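Local structure of glucoamylase (1LF6) at residues Asn45-Trp51 with Glu309-Lys314; Ser60-Tyr64 with Ser320-Pro324; Gly41-Asn45 with Tyr276-Trp280. The protein hydrolyses terminal alpha-1,4-linked glucose units one after another from the non-reducing ends of starch-like chains, probably releasing beta-D-glucose. All blocks are in the same frame, centred on the assembly; numbering follows the deposited sequence.

Contact 1. Residues Asn45-Trp51 with Glu309-Lys314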
loop_
_atom_site.group_PDB
_atom_site.type_symbol
_atom_site.label_atom_id
_atom_site.label_comp_id
_atom_site.label_asym_id
_atom_site.label_seq_id
_atom_site.Cartn_x
_atom_site.Cartn_y
_atom_site.Cartn_z
ATOM N N ASN A 45 10.043 -2.441 -14.792
ATOM C CA ASN A 45 9.747 -3.106 -16.058
ATOM C C ASN A 45 8.781 -4.249 -15.774
ATOM O O ASN A 45 8.582 -4.619 -14.617
ATOM C CB ASN A 45 11.025 -3.629 -16.748
ATOM C CG ASN A 45 11.745 -4.713 -15.951
ATOM O OD1 ASN A 45 12.842 -4.496 -15.446
ATOM N ND2 ASN A 45 11.137 -5.887 -15.856
ATOM N N TYR A 46 8.184 -4.807 -16.820
ATOM C CA TYR A 46 7.220 -5.890 -16.652
ATOM C C TYR A 46 7.811 -7.294 -16.667
ATOM O O TYR A 46 7.129 -8.266 -16.338
ATOM C CB TYR A 46 6.119 -5.772 -17.712
ATOM C CG TYR A 46 5.291 -4.511 -17.563
ATOM C CD1 TYR A 46 5.480 -3.418 -18.410
ATOM C CD2 TYR A 46 4.347 -4.398 -16.543
ATOM C CE1 TYR A 46 4.745 -2.240 -18.240
ATOM C CE2 TYR A 46 3.612 -3.231 -16.364
ATOM C CZ TYR A 46 3.811 -2.158 -17.210
ATOM O OH TYR A 46 3.076 -1.009 -17.025
ATOM N N VAL A 47 9.086 -7.398 -17.028
ATOM C CA VAL A 47 9.766 -8.686 -17.083
ATOM C C VAL A 47 10.032 -9.253 -15.689
ATOM O O VAL A 47 9.646 -10.384 -15.389
ATOM C CB VAL A 47 11.114 -8.570 -17.835
ATOM C CG1 VAL A 47 11.748 -9.948 -17.980
ATOM C CG2 VAL A 47 10.897 -7.929 -19.203
ATOM N N SER A 48 10.693 -8.468 -14.843
ATOM C CA SER A 48 11.017 -8.899 -13.485
ATOM C C SER A 48 9.779 -8.803 -12.599
ATOM O O SER A 48 9.474 -7.738 -12.059
ATOM C CB SER A 48 12.134 -8.027 -12.911
ATOM O OG SER A 48 12.500 -8.462 -11.607
ATOM N N LYS A 49 9.076 -9.923 -12.454
ATOM C CA LYS A 49 7.861 -9.968 -11.656
ATOM C C LYS A 49 8.099 -10.317 -10.189
ATOM O O LYS A 49 7.589 -11.313 -9.681
ATOM C CB LYS A 49 6.867 -10.956 -12.277
ATOM C CG LYS A 49 6.522 -10.660 -13.736
ATOM C CD LYS A 49 5.291 -11.449 -14.170
ATOM C CE LYS A 49 5.135 -11.487 -15.682
ATOM N NZ LYS A 49 5.344 -10.182 -16.350
ATOM N N VAL A 50 8.881 -9.478 -9.518
ATOM C CA VAL A 50 9.200 -9.648 -8.105
ATOM C C VAL A 50 9.114 -8.300 -7.389
ATOM O O VAL A 50 9.671 -7.306 -7.855
ATOM C CB VAL A 50 10.634 -10.198 -7.909
ATOM C CG1 VAL A 50 11.000 -10.197 -6.426
ATOM C CG2 VAL A 50 10.735 -11.612 -8.478
ATOM N N TRP A 51 8.420 -8.277 -6.256
ATOM C CA TRP A 51 8.274 -7.068 -5.451
ATOM C C TRP A 51 8.778 -7.384 -4.055
ATOM O O TRP A 51 8.614 -8.504 -3.584
ATOM C CB TRP A 51 6.804 -6.664 -5.315
ATOM C CG TRP A 51 6.132 -6.171 -6.553
ATOM C CD1 TRP A 51 5.848 -4.875 -6.869
ATOM C CD2 TRP A 51 5.564 -6.973 -7.592
ATOM N NE1 TRP A 51 5.126 -4.819 -8.036
ATOM C CE2 TRP A 51 4.938 -6.093 -8.502
ATOM C CE3 TRP A 51 5.522 -8.353 -7.842
ATOM C CZ2 TRP A 51 4.270 -6.550 -9.644
ATOM C CZ3 TRP A 51 4.862 -8.805 -8.976
ATOM C CH2 TRP A 51 4.244 -7.905 -9.864
ATOM N N GLU A 309 1.615 -1.412 -9.444
ATOM C CA GLU A 309 0.824 -1.991 -10.523
ATOM C C GLU A 309 1.195 -3.461 -10.697
ATOM O O GLU A 309 2.359 -3.824 -10.555
ATOM C CB GLU A 309 1.100 -1.249 -11.839
ATOM C CG GLU A 309 0.448 -1.867 -13.073
ATOM C CD GLU A 309 0.847 -1.175 -14.372
ATOM O OE1 GLU A 309 2.052 -0.908 -14.557
ATOM O OE2 GLU A 309 -0.040 -0.914 -15.209
ATOM N N ASP A 310 0.216 -4.313 -10.986
ATOM C CA ASP A 310 0.543 -5.708 -11.223
ATOM C C ASP A 310 1.232 -5.696 -12.580
ATOM O O ASP A 310 0.959 -4.826 -13.411
ATOM C CB ASP A 310 -0.705 -6.591 -11.282
ATOM C CG ASP A 310 -0.358 -8.072 -11.469
ATOM O OD1 ASP A 310 0.435 -8.604 -10.661
ATOM O OD2 ASP A 310 -0.871 -8.692 -12.422
ATOM N N LYS A 311 2.134 -6.643 -12.810
ATOM C CA LYS A 311 2.850 -6.670 -14.076
ATOM C C LYS A 311 2.224 -7.584 -15.125
ATOM O O LYS A 311 2.702 -7.655 -16.257
ATOM C CB LYS A 311 4.313 -7.030 -13.821
ATOM C CG LYS A 311 5.010 -5.971 -12.976
ATOM C CD LYS A 311 6.464 -6.291 -12.677
ATOM C CE LYS A 311 7.104 -5.140 -11.902
ATOM N NZ LYS A 311 8.559 -5.307 -11.658
ATOM N N THR A 312 1.144 -8.264 -14.752
ATOM C CA THR A 312 0.446 -9.150 -15.674
ATOM C C THR A 312 -0.885 -8.490 -16.038
ATOM O O THR A 312 -1.235 -8.377 -17.210
ATOM C CB THR A 312 0.201 -10.527 -15.037
ATOM O OG1 THR A 312 1.446 -11.059 -14.572
ATOM C CG2 THR A 312 -0.400 -11.493 -16.059
ATOM N N ASN A 313 -1.625 -8.056 -15.022
ATOM C CA ASN A 313 -2.892 -7.364 -15.243
ATOM C C ASN A 313 -2.567 -5.882 -15.134
ATOM O O ASN A 313 -2.710 -5.279 -14.066
ATOM C CB ASN A 313 -3.920 -7.756 -14.176
ATOM C CG ASN A 313 -4.670 -9.029 -14.526
ATOM O OD1 ASN A 313 -5.566 -9.024 -15.371
ATOM N ND2 ASN A 313 -4.300 -10.127 -13.884
ATOM N N LYS A 314 -2.102 -5.304 -16.239
ATOM C CA LYS A 314 -1.726 -3.896 -16.259
ATOM C C LYS A 314 -2.897 -2.974 -15.949
ATOM O O LYS A 314 -4.024 -3.214 -16.374
ATOM C CB LYS A 314 -1.113 -3.536 -17.616
ATOM C CG LYS A 314 0.169 -4.302 -17.936
ATOM C CD LYS A 314 0.750 -3.876 -19.271
ATOM C CE LYS A 314 2.013 -4.658 -19.596
ATOM N NZ LYS A 314 2.549 -4.301 -20.937
HETATM O O HOH W 1 4.582 -2.498 -10.444
#
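Lys311 reaches from the loop 309-314 into the bend made by Asn45-Trp51. Its NZ donates to Ser48 O at 2.6 Å, nearly in line with the carbonyl. A weak bond runs from the same NZ to Asn45 O at 3.0 Å. Thr42 OG1 and Ala43 O, from just before the bend, also bind this nitrogen. Several oxygens thus satisfy one buried ammonium group, and they probably stabilise its charge. The chain of Lys311 is fully extended beyond CG, which carries NZ deep into the bend. On the way it passes the indole of Trp51, with CE 3.7 Å above the ring plane and toward the rim. Beside this packing, water 1 bridges the segments: it donates to Glu309 O and bonds weakly to Trp51 NE1.

Tyr46 forms the second grip. Its OH donates to Glu309 OE1 at 2.7 Å, on the syn side and 28° out of the carboxylate plane. Lys314 lies over one face of the phenol. Its CE sits 3.6 Å above the ring centre as a CH-pi contact, and its NZ adds a cation-pi contact.

A second shell positions these groups. Lys49 bends at its last torsion (chi4 -45°), and its NZ donates to Tyr46 O at 2.6 Å, tying the bend together. Asp310 OD2 accepts from Asn313 N at 2.8 Å, an Asx motif that shapes the other loop. Glu309 OE2 forms a salt bridge with Arg363.

The contact joins the beta-sandwich domain to the (alpha/alpha) barrel of this family 15 enzyme. Asn45-Trp51 connects strand 39-42 to strand 51-55. Glu309-Lys314 lies between helix 296-306 and helix 342-355. Helix 358-375 brings Arg363 against Tyr46 and Lys314, and strand 58-63 backs Trp51 through Tyr63.

Contact 2. Residues Ser60-Tyr64 with Ser320-Pro324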
loop_
_atom_site.group_PDB
_atom_site.type_symbol
_atom_site.label_atom_id
_atom_site.label_comp_id
_atom_site.label_asym_id
_atom_site.label_seq_id
_atom_site.Cartn_x
_atom_site.Cartn_y
_atom_site.Cartn_z
ATOM N N SER A 60 10.835 -7.948 4.379
ATOM C CA SER A 60 9.613 -8.538 4.902
ATOM C C SER A 60 8.948 -9.292 3.746
ATOM O O SER A 60 9.586 -10.135 3.114
ATOM C CB SER A 60 8.692 -7.453 5.481
ATOM O OG SER A 60 8.596 -6.321 4.633
ATOM N N GLU A 61 7.688 -8.997 3.453
ATOM C CA GLU A 61 7.006 -9.691 2.363
ATOM C C GLU A 61 7.662 -9.492 0.995
ATOM O O GLU A 61 8.139 -8.401 0.669
ATOM C CB GLU A 61 5.543 -9.248 2.253
ATOM C CG GLU A 61 4.627 -9.700 3.377
ATOM C CD GLU A 61 4.609 -8.740 4.551
ATOM O OE1 GLU A 61 5.181 -7.644 4.431
ATOM O OE2 GLU A 61 4.012 -9.087 5.593
ATOM N N VAL A 62 7.685 -10.563 0.204
ATOM C CA VAL A 62 8.234 -10.531 -1.147
ATOM C C VAL A 62 7.158 -11.151 -2.023
ATOM O O VAL A 62 6.601 -12.199 -1.686
ATOM C CB VAL A 62 9.546 -11.348 -1.273
ATOM C CG1 VAL A 62 10.112 -11.195 -2.679
ATOM C CG2 VAL A 62 10.566 -10.872 -0.247
ATOM N N TYR A 63 6.870 -10.508 -3.146
ATOM C CA TYR A 63 5.814 -10.965 -4.044
ATOM C C TYR A 63 6.280 -11.493 -5.395
ATOM O O TYR A 63 7.224 -10.967 -5.988
ATOM C CB TYR A 63 4.831 -9.813 -4.274
ATOM C CG TYR A 63 4.205 -9.285 -3.001
ATOM C CD1 TYR A 63 2.872 -9.556 -2.690
ATOM C CD2 TYR A 63 4.952 -8.533 -2.095
ATOM C CE1 TYR A 63 2.300 -9.094 -1.504
ATOM C CE2 TYR A 63 4.391 -8.068 -0.906
ATOM C CZ TYR A 63 3.066 -8.351 -0.617
ATOM O OH TYR A 63 2.509 -7.887 0.559
ATOM N N TYR A 64 5.580 -12.520 -5.873
ATOM C CA TYR A 64 5.844 -13.164 -7.157
ATOM C C TYR A 64 4.782 -14.228 -7.410
ATOM O O TYR A 64 4.406 -14.966 -6.498
ATOM C CB TYR A 64 7.237 -13.820 -7.177
ATOM C CG TYR A 64 7.378 -14.910 -8.229
ATOM C CD1 TYR A 64 6.968 -16.218 -7.964
ATOM C CD2 TYR A 64 7.875 -14.625 -9.502
ATOM C CE1 TYR A 64 7.047 -17.212 -8.934
ATOM C CE2 TYR A 64 7.958 -15.617 -10.486
ATOM C CZ TYR A 64 7.542 -16.907 -10.191
ATOM O OH TYR A 64 7.619 -17.897 -11.147
ATOM N N SER A 320 -2.282 -0.901 -1.077
ATOM C CA SER A 320 -1.063 -0.855 -0.281
ATOM C C SER A 320 -0.323 -2.184 -0.336
ATOM O O SER A 320 -0.934 -3.249 -0.234
ATOM C CB SER A 320 -1.389 -0.523 1.175
ATOM O OG SER A 320 -0.202 -0.494 1.952
ATOM N N LEU A 321 0.994 -2.124 -0.495
ATOM C CA LEU A 321 1.780 -3.345 -0.552
ATOM C C LEU A 321 2.162 -3.777 0.863
ATOM O O LEU A 321 3.333 -3.960 1.170
ATOM C CB LEU A 321 3.036 -3.135 -1.407
ATOM C CG LEU A 321 3.752 -4.405 -1.888
ATOM C CD1 LEU A 321 2.803 -5.265 -2.721
ATOM C CD2 LEU A 321 4.968 -4.016 -2.713
ATOM N N SER A 322 1.163 -3.919 1.725
ATOM C CA SER A 322 1.394 -4.345 3.093
ATOM C C SER A 322 0.188 -5.107 3.616
ATOM O O SER A 322 -0.847 -5.173 2.957
ATOM C CB SER A 322 1.673 -3.141 4.003
ATOM O OG SER A 322 0.536 -2.302 4.137
ATOM N N ILE A 323 0.338 -5.684 4.801
ATOM C CA ILE A 323 -0.726 -6.434 5.448
ATOM C C ILE A 323 -0.907 -5.820 6.832
ATOM O O ILE A 323 -0.322 -6.288 7.808
ATOM C CB ILE A 323 -0.338 -7.915 5.581
ATOM C CG1 ILE A 323 -0.066 -8.491 4.191
ATOM C CG2 ILE A 323 -1.439 -8.685 6.297
ATOM C CD1 ILE A 323 0.521 -9.875 4.201
ATOM N N PRO A 324 -1.725 -4.759 6.930
ATOM C CA PRO A 324 -1.984 -4.064 8.197
ATOM C C PRO A 324 -2.108 -4.956 9.423
ATOM O O PRO A 324 -2.787 -5.984 9.401
ATOM C CB PRO A 324 -3.259 -3.263 7.909
ATOM C CG PRO A 324 -3.887 -3.989 6.760
ATOM C CD PRO A 324 -2.696 -4.338 5.911
HETATM O O HOH W 2 2.698 -6.249 6.169
HETATM O O HOH W 3 3.952 -6.361 2.134
#
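Tyr63 and Leu321 meet where strand 58-63 of the beta-sandwich faces a loop of the (alpha/alpha) barrel. Leu321 CD1 lies over one face of the phenol, 3.8 Å from the ring centroid, in a CH-pi contact. The two side chains run past each other in opposite directions. Leu321 CG is anti to its backbone nitrogen (chi1 -163°), and this torsion brings CD1 over the ring. Leu321 also packs on Trp51 and Thr53 of strand 51-55.

Glu61 and Ile323 form the second pair. They cross obliquely, and Ile323 CD1 comes within 3.8 Å of Glu61 OE2. This carboxylate is buried, but Lys37 makes a salt bridge to OE1 and Ala33 N bonds to OE2, while Tyr63 OH is bonded to His338. The side chain of Ile323 is about 7 Å from that of Trp325, which is probably a substrate-binding residue.

Two waters carry the polar links between the segments. Water 2 accepts from Ile323 N at 2.8 Å; it lies 3.2 Å from Glu61 OE2 and may donate to it. Water 3 lies in the plane of the Tyr63 ring, 2.6 Å from Tyr63 OH, and donates to both Glu61 OE1 and Leu321 O.

Contact 3. Residues Gly41-Asn45 with Tyr276-Trp280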
loop_
_atom_site.group_PDB
_atom_site.type_symbol
_atom_site.label_atom_id
_atom_site.label_comp_id
_atom_site.label_asym_id
_atom_site.label_seq_id
_atom_site.Cartn_x
_atom_site.Cartn_y
_atom_site.Cartn_z
ATOM N N GLY A 41 9.823 -1.980 -3.212
ATOM C CA GLY A 41 10.459 -1.862 -4.510
ATOM C C GLY A 41 10.198 -2.987 -5.486
ATOM O O GLY A 41 9.648 -4.028 -5.143
ATOM N N THR A 42 10.613 -2.753 -6.722
ATOM C CA THR A 42 10.462 -3.712 -7.800
ATOM C C THR A 42 11.165 -3.084 -8.994
ATOM O O THR A 42 11.353 -1.865 -9.035
ATOM C CB THR A 42 8.970 -3.947 -8.137
ATOM O OG1 THR A 42 8.848 -5.039 -9.056
ATOM C CG2 THR A 42 8.356 -2.698 -8.752
ATOM N N ALA A 43 11.577 -3.904 -9.953
ATOM C CA ALA A 43 12.244 -3.369 -11.130
ATOM C C ALA A 43 11.201 -2.580 -11.905
ATOM O O ALA A 43 10.024 -2.946 -11.926
ATOM C CB ALA A 43 12.799 -4.503 -11.992
ATOM N N ASN A 44 11.633 -1.492 -12.531
ATOM C CA ASN A 44 10.728 -0.655 -13.306
ATOM C C ASN A 44 10.524 -1.204 -14.725
ATOM O O ASN A 44 10.813 -0.542 -15.723
ATOM C CB ASN A 44 11.256 0.790 -13.330
ATOM C CG ASN A 44 10.449 1.704 -14.236
ATOM O OD1 ASN A 44 9.231 1.582 -14.348
ATOM N ND2 ASN A 44 11.131 2.640 -14.880
ATOM N N ASN A 45 10.043 -2.441 -14.792
ATOM C CA ASN A 45 9.747 -3.106 -16.058
ATOM C C ASN A 45 8.781 -4.249 -15.774
ATOM O O ASN A 45 8.582 -4.619 -14.617
ATOM C CB ASN A 45 11.025 -3.629 -16.748
ATOM C CG ASN A 45 11.745 -4.713 -15.951
ATOM O OD1 ASN A 45 12.842 -4.496 -15.446
ATOM N ND2 ASN A 45 11.137 -5.887 -15.856
ATOM N N TYR A 276 19.419 -1.323 -12.195
ATOM C CA TYR A 276 18.188 -1.178 -11.429
ATOM C C TYR A 276 17.919 0.306 -11.228
ATOM O O TYR A 276 16.818 0.795 -11.501
ATOM C CB TYR A 276 18.324 -1.878 -10.071
ATOM C CG TYR A 276 17.090 -1.803 -9.194
ATOM C CD1 TYR A 276 16.059 -2.734 -9.315
ATOM C CD2 TYR A 276 16.958 -0.800 -8.233
ATOM C CE1 TYR A 276 14.921 -2.669 -8.495
ATOM C CE2 TYR A 276 15.830 -0.724 -7.412
ATOM C CZ TYR A 276 14.819 -1.661 -7.547
ATOM O OH TYR A 276 13.712 -1.584 -6.730
ATOM N N ILE A 277 18.944 1.019 -10.771
ATOM C CA ILE A 277 18.849 2.453 -10.521
ATOM C C ILE A 277 18.550 3.259 -11.785
ATOM O O ILE A 277 17.679 4.130 -11.775
ATOM C CB ILE A 277 20.155 2.987 -9.879
ATOM C CG1 ILE A 277 20.364 2.329 -8.516
ATOM C CG2 ILE A 277 20.095 4.502 -9.735
ATOM C CD1 ILE A 277 21.718 2.628 -7.885
ATOM N N ASP A 278 19.268 2.968 -12.869
ATOM C CA ASP A 278 19.071 3.686 -14.129
ATOM C C ASP A 278 17.641 3.575 -14.645
ATOM O O ASP A 278 17.072 4.552 -15.131
ATOM C CB ASP A 278 20.025 3.171 -15.218
ATOM C CG ASP A 278 21.482 3.451 -14.906
ATOM O OD1 ASP A 278 21.778 4.522 -14.333
ATOM O OD2 ASP A 278 22.336 2.605 -15.250
ATOM N N GLU A 279 17.066 2.380 -14.550
ATOM C CA GLU A 279 15.705 2.163 -15.021
ATOM C C GLU A 279 14.721 3.053 -14.272
ATOM O O GLU A 279 13.822 3.650 -14.873
ATOM C CB GLU A 279 15.310 0.694 -14.854
ATOM C CG GLU A 279 14.684 0.092 -16.101
ATOM C CD GLU A 279 14.326 -1.378 -15.944
ATOM O OE1 GLU A 279 13.910 -1.997 -16.948
ATOM O OE2 GLU A 279 14.456 -1.917 -14.824
ATOM N N TRP A 280 14.895 3.136 -12.956
ATOM C CA TRP A 280 14.033 3.958 -12.119
ATOM C C TRP A 280 14.285 5.447 -12.338
ATOM O O TRP A 280 13.354 6.250 -12.312
ATOM C CB TRP A 280 14.247 3.609 -10.642
ATOM C CG TRP A 280 13.345 2.519 -10.165
ATOM C CD1 TRP A 280 13.714 1.308 -9.652
ATOM C CD2 TRP A 280 11.913 2.528 -10.184
ATOM N NE1 TRP A 280 12.600 0.559 -9.354
ATOM C CE2 TRP A 280 11.480 1.286 -9.671
ATOM C CE3 TRP A 280 10.952 3.467 -10.588
ATOM C CZ2 TRP A 280 10.126 0.956 -9.549
ATOM C CZ3 TRP A 280 9.608 3.142 -10.469
ATOM C CH2 TRP A 280 9.206 1.895 -9.953
HETATM O O HOH W 4 14.239 -0.763 -12.173
#
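Trp280 NE1 donates to Thr42 O at 2.7 Å. The carbonyl oxygen lies in the indole plane. The bond is short but bent at the hydrogen, with an N-H...O angle of 134°. Tyr276 OH reaches the same residue and takes a weak bond from Thr42 N at 3.3 Å. The Tyr276 hydroxyl also hydrogen-bonds Leu105 O.

Asn44 lies over one face of the same indole. Its CB makes the contact, 3.6 Å from the centroid of the six-membered ring of Trp280. The amide plane beyond it is turned only 18° from the indole plane. With CG anti to the backbone nitrogen (chi1 174°), the amide is brought to the helix backbone. There ND2 donates to Glu279 O at 2.9 Å, from above the carbonyl plane.

The contact sets helix 269-284, which follows the strands of the beta-sandwich in the chain, against the end of strand 39-42, an outermost strand of its sheet. Helix 269-284 comes after strand 243-251 and helix 254-266, and before helix 296-306, whose Met303 and Lys306 also touch Trp280. With an alanine at Trp280, Thr42 O would probably lose this donor and Asn44 CB the flat surface it rests on.

Water 4 fills a further bridge. It accepts from Asn44 N at 2.7 Å and donates to Tyr276 O and Glu279 OE2. It also lies over one face of the Tyr276 ring, near the rim. Trp280 CD1 is 3.7 Å above that ring plane.

How the contacts relate
Contacts 1 and 2 join the beta-sandwich domain to the (alpha/alpha) barrel, while contact 3 joins a helix to the edge of the same sheet. Contact 2 is fully buried and nearest the chain centre; it relies on apolar packing and bridging waters. Contact 1 is partly buried; it seats one buried lysine among oxygens and has a second, exposed lysine over a tyrosine face. Contact 3 is buried and mixes amide and indole bonds with ring packing. Trp51 O and Tyr63 N probably bond between contacts 1 and 2. Contacts 1 and 3 share Asn45 and meet at Thr42 OG1. Contacts 2 and 3 do not touch; their nearest atoms are about 5 Å apart.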